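Local coordinates for protein nucleoside phosphorylase, putative (PDB 3BJE) that acts as a homodimeric uridine phosphorylase, probably splitting uridine with phosphate into uracil and ribose 1-phosphate, at residues C338-I341 with I342-L346. Residues are numbered along the deposited sequence; the frame is centred on the assembly and turned at random.
Sequences CIKI and ILEAL
K340 and E344 stand one helical turn apart and form an i to i+4 salt bridge. NZ of K340 lies 3.5 Å from OE2 of E344, so the pairing is fairly long. The two side chains run side by side in the same direction. The lysine CG is anti to its own backbone N (chi1 -171°), and the chain stays extended until it bends at the last torsion. With chi1 near -70°, the glutamate CG lies beside its own backbone N and rests 3.2 Å from the carbonyl O of K340. A further bend at chi2 then turns the carboxylate. OE2 also accepts a hydrogen bond from the hydroxyl of Y83, its stronger partner, and pairs with K84. K340 adds its long salt bridge from the solvent-exposed side.

The apolar side is buried and tightly packed against its surroundings. CG2 of I339 meets CD1 of L343 at 3.8 Å, the two side chains lying alongside each other. CG1 of I342 sits 3.2 Å from the carbonyl O of C338. Both segments belong to the C-terminal helix 329-348 of the nucleoside phosphorylase fold. Its buried flank lies against strands 45-49 and 142-151: I339 touches L146, I342 touches I144 and I47, and L343 also reaches I47. I341 and A345 turn to helix 213-228, where both meet A222.

Regular alpha-helical bonds join the turns: I342 N to C338 O, L343 N to I339 O, E344 N to K340 O and A345 N to I341 O, each 2.9 Å. A bound ribose 1-phosphate is about 11 Å from the I339 side chain, and the contact lies away from the known ligand and calcium sites.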
# COMPACT_ATOMS: atom_id res chain seq x y z
N CYS A 338 -15.03 6.73 19.24
CA CYS A 338 -15.23 6.90 17.82
C CYS A 338 -15.77 5.63 17.18
O CYS A 338 -16.51 5.71 16.19
CB CYS A 338 -13.93 7.34 17.15
SG CYS A 338 -13.47 9.01 17.66
N ILE A 339 -15.40 4.47 17.72
CA ILE A 339 -15.95 3.20 17.23
C ILE A 339 -17.47 3.22 17.39
O ILE A 339 -18.20 2.91 16.45
CB ILE A 339 -15.36 1.97 17.94
CG1 ILE A 339 -13.90 1.76 17.52
CG2 ILE A 339 -16.18 0.70 17.61
CD1 ILE A 339 -13.14 0.82 18.43
N LYS A 340 -17.94 3.61 18.57
CA LYS A 340 -19.38 3.66 18.81
C LYS A 340 -20.06 4.67 17.89
O LYS A 340 -21.11 4.40 17.33
CB LYS A 340 -19.69 4.01 20.27
CG LYS A 340 -21.15 3.85 20.59
CD LYS A 340 -21.47 4.16 22.04
CE LYS A 340 -22.97 4.02 22.32
NZ LYS A 340 -23.78 4.84 21.38
N ILE A 341 -19.45 5.83 17.76
CA ILE A 341 -19.97 6.87 16.87
C ILE A 341 -20.10 6.35 15.43
O ILE A 341 -21.11 6.60 14.77
CB ILE A 341 -19.06 8.13 16.91
CG1 ILE A 341 -19.30 8.90 18.21
CG2 ILE A 341 -19.28 9.02 15.69
CD1 ILE A 341 -18.20 9.90 18.55
N ILE A 342 -19.07 5.67 14.93
CA ILE A 342 -19.09 5.16 13.55
C ILE A 342 -20.09 4.01 13.36
O ILE A 342 -20.74 3.93 12.32
CB ILE A 342 -17.68 4.77 13.06
CG1 ILE A 342 -16.79 6.01 12.99
CG2 ILE A 342 -17.76 4.11 11.68
CD1 ILE A 342 -17.33 7.06 12.04
N LEU A 343 -20.23 3.14 14.36
CA LEU A 343 -21.25 2.08 14.28
C LEU A 343 -22.63 2.71 14.23
O LEU A 343 -23.49 2.30 13.42
CB LEU A 343 -21.11 1.11 15.46
CG LEU A 343 -19.96 0.10 15.33
CD1 LEU A 343 -19.63 -0.59 16.66
CD2 LEU A 343 -20.25 -0.95 14.25
N GLU A 344 -22.86 3.71 15.07
CA GLU A 344 -24.13 4.42 15.06
C GLU A 344 -24.39 5.06 13.70
O GLU A 344 -25.50 4.96 13.17
CB GLU A 344 -24.18 5.49 16.15
CG GLU A 344 -24.24 4.92 17.56
CD GLU A 344 -25.60 4.36 17.94
OE1 GLU A 344 -26.63 4.85 17.44
OE2 GLU A 344 -25.62 3.42 18.77
N ALA A 345 -23.38 5.71 13.15
CA ALA A 345 -23.55 6.41 11.88
C ALA A 345 -23.83 5.41 10.76
O ALA A 345 -24.66 5.66 9.90
CB ALA A 345 -22.29 7.25 11.54
N LEU A 346 -23.14 4.28 10.82
CA LEU A 346 -23.21 3.28 9.79
C LEU A 346 -24.61 2.66 9.70
O LEU A 346 -25.17 2.54 8.62
CB LEU A 346 -22.16 2.20 10.06
CG LEU A 346 -22.02 1.13 8.98
CD1 LEU A 346 -21.61 1.75 7.63
CD2 LEU A 346 -21.02 0.04 9.38